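PDB 6RB7: putative N-acetylneuraminate lyase from [Ruminococcus] gnavus ATCC 29149, which belongs to the dihydrodipicolinate synthetase family, whose members fold as a TIM barrel followed by a bundle of C-terminal helices. Local coordinates for residues E249-K253 with A331-L336. Sequence-based numbering, arbitrary orientation.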
loop_
_atom_site.group_PDB
_atom_site.type_symbol
_atom_site.label_atom_id
_atom_site.label_comp_id
_atom_site.label_asym_id
_atom_site.label_seq_id
_atom_site.Cartn_x
_atom_site.Cartn_y
_atom_site.Cartn_z
ATOM N N GLU A 249 27.677 -12.669 18.723
ATOM C CA GLU A 249 27.897 -14.088 19.076
ATOM C C GLU A 249 26.619 -14.883 18.860
ATOM O O GLU A 249 26.728 -16.073 18.487
ATOM C CB GLU A 249 28.319 -14.285 20.528
ATOM C CG GLU A 249 29.593 -13.583 20.900
ATOM C CD GLU A 249 29.399 -12.197 21.506
ATOM O OE1 GLU A 249 28.527 -11.381 21.005
ATOM O OE2 GLU A 249 30.109 -11.934 22.518
ATOM N N LEU A 250 25.445 -14.288 19.095
ATOM C CA LEU A 250 24.176 -15.047 18.953
ATOM C C LEU A 250 23.938 -15.341 17.472
ATOM O O LEU A 250 23.558 -16.457 17.129
ATOM C CB LEU A 250 23.000 -14.275 19.552
ATOM C CG LEU A 250 23.051 -14.062 21.059
ATOM C CD1 LEU A 250 21.830 -13.313 21.534
ATOM C CD2 LEU A 250 23.180 -15.417 21.780
ATOM N N TYR A 251 24.164 -14.356 16.592
ATOM C CA TYR A 251 23.972 -14.621 15.144
ATOM C C TYR A 251 25.043 -15.601 14.642
ATOM O O TYR A 251 24.724 -16.391 13.741
ATOM C CB TYR A 251 23.936 -13.313 14.380
ATOM C CG TYR A 251 22.685 -12.506 14.620
ATOM C CD1 TYR A 251 21.488 -12.881 14.027
ATOM C CD2 TYR A 251 22.672 -11.410 15.487
ATOM C CE1 TYR A 251 20.328 -12.160 14.214
ATOM C CE2 TYR A 251 21.503 -10.686 15.698
ATOM C CZ TYR A 251 20.331 -11.065 15.066
ATOM O OH TYR A 251 19.197 -10.306 15.215
ATOM N N LEU A 252 26.295 -15.525 15.131
ATOM C CA LEU A 252 27.305 -16.532 14.722
ATOM C C LEU A 252 26.856 -17.930 15.130
ATOM O O LEU A 252 26.985 -18.863 14.316
ATOM C CB LEU A 252 28.660 -16.155 15.328
ATOM C CG LEU A 252 29.334 -14.953 14.660
ATOM C CD1 LEU A 252 30.467 -14.419 15.535
ATOM C CD2 LEU A 252 29.815 -15.312 13.248
ATOM N N LYS A 253 26.322 -18.060 16.332
ATOM C CA LYS A 253 25.875 -19.386 16.815
ATOM C C LYS A 253 24.636 -19.844 16.043
ATOM O O LYS A 253 24.550 -21.022 15.706
ATOM C CB LYS A 253 25.621 -19.341 18.314
ATOM C CG LYS A 253 25.368 -20.731 18.899
ATOM C CD LYS A 253 26.624 -21.574 18.900
ATOM C CE LYS A 253 26.368 -22.929 19.528
ATOM N NZ LYS A 253 27.636 -23.707 19.642
ATOM N N ALA A 331 21.085 -14.640 27.068
ATOM C CA ALA A 331 21.045 -15.499 25.867
ATOM C C ALA A 331 22.426 -16.077 25.579
ATOM O O ALA A 331 22.543 -17.244 25.182
ATOM C CB ALA A 331 20.474 -14.721 24.697
ATOM N N LYS A 332 23.464 -15.277 25.704
ATOM C CA LYS A 332 24.838 -15.763 25.456
ATOM C C LYS A 332 25.171 -16.889 26.455
ATOM O O LYS A 332 25.755 -17.912 26.054
ATOM C CB LYS A 332 25.786 -14.582 25.501
ATOM C CG LYS A 332 25.657 -13.662 24.295
ATOM C CD LYS A 332 26.813 -12.771 24.169
ATOM C CE LYS A 332 26.881 -11.764 25.278
ATOM N NZ LYS A 332 28.052 -10.865 25.087
ATOM N N LYS A 333 24.776 -16.742 27.721
ATOM C CA LYS A 333 25.012 -17.841 28.694
ATOM C C LYS A 333 24.194 -19.085 28.362
ATOM O O LYS A 333 24.638 -20.233 28.607
ATOM C CB LYS A 333 24.724 -17.301 30.100
ATOM C CG LYS A 333 25.743 -16.274 30.554
ATOM C CD LYS A 333 25.302 -15.504 31.793
ATOM C CE LYS A 333 26.409 -14.599 32.294
ATOM N NZ LYS A 333 25.974 -13.828 33.476
ATOM N N LYS A 334 22.999 -18.932 27.802
ATOM C CA LYS A 334 22.124 -20.052 27.472
ATOM C C LYS A 334 22.668 -20.810 26.265
ATOM O O LYS A 334 22.504 -22.062 26.226
ATOM C CB LYS A 334 20.701 -19.537 27.190
ATOM C CG LYS A 334 19.969 -19.095 28.421
ATOM C CD LYS A 334 18.736 -18.189 28.228
ATOM C CE LYS A 334 17.462 -18.814 27.808
ATOM N NZ LYS A 334 16.435 -17.755 27.953
ATOM N N PHE A 335 23.166 -20.101 25.249
ATOM C CA PHE A 335 23.322 -20.698 23.904
ATOM C C PHE A 335 24.758 -20.921 23.487
ATOM O O PHE A 335 24.951 -21.680 22.495
ATOM C CB PHE A 335 22.567 -19.857 22.864
ATOM C CG PHE A 335 21.097 -19.801 23.110
ATOM C CD1 PHE A 335 20.313 -20.945 23.192
ATOM C CD2 PHE A 335 20.470 -18.572 23.214
ATOM C CE1 PHE A 335 18.970 -20.863 23.466
ATOM C CE2 PHE A 335 19.114 -18.502 23.465
ATOM C CZ PHE A 335 18.354 -19.643 23.572
ATOM N N LEU A 336 25.744 -20.271 24.088
ATOM C CA LEU A 336 27.156 -20.385 23.612
ATOM C C LEU A 336 27.902 -21.528 24.322
ATOM O O LEU A 336 27.416 -21.889 25.402
ATOM C CB LEU A 336 27.856 -19.047 23.796
ATOM C CG LEU A 336 27.180 -17.857 23.115
ATOM C CD1 LEU A 336 28.037 -16.623 23.250
ATOM C CD2 LEU A 336 26.944 -18.138 21.650
HETATM O O HOH W 1 27.240 -9.689 22.656
HETATM O O HOH W 2 30.710 -11.272 25.697
#
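K332 NZ is gripped by three groups: a carboxylate oxygen of E249 and two waters that each link it to that same side chain. The direct salt bridge is long, 3.5 Å from NZ to E249 OE2, and as a hydrogen bond it counts as weak. The firmer link runs through water 1, which accepts from K332 NZ at 2.8 Å and donates to E249 OE1 at 2.7 Å; water 2 accepts from NZ at the same distance as water 1 but donates only weakly to OE2. K70 forms a salt bridge with OE2 as well, so two lysines pair with this oxygen, which would be expected to favour the ionised carboxylate. K332 CD packs 3.8 Å from E249 CD, and the bend at chi3 (-68°) turns CE and NZ beyond it. The family fold is a (beta/alpha)8 barrel with extra C-terminal helices; here helix 248-259, which follows the last barrel strand, meets the end of helix 317-335, the chain's final helix. The two short segments run in the same general direction, their axes inclined by 29° and 10.4 Å apart at closest approach. L250 reaches from its helix toward the other with both methyls: CD1 meets A331 CB at 3.7 Å, whereas CD2 touches K332 CG and reaches the edge of the F335 ring near its plane. Helix 263-281 adds I269 and A272 against F335. At the chain terminus the L336 branches divide, CD1 packing on E249 CB at 3.6 Å and CD2 on K253 CB. The K253 chain bends at chi2 (70°), passing its CE by F335 O, and its ammonium pairs with E256.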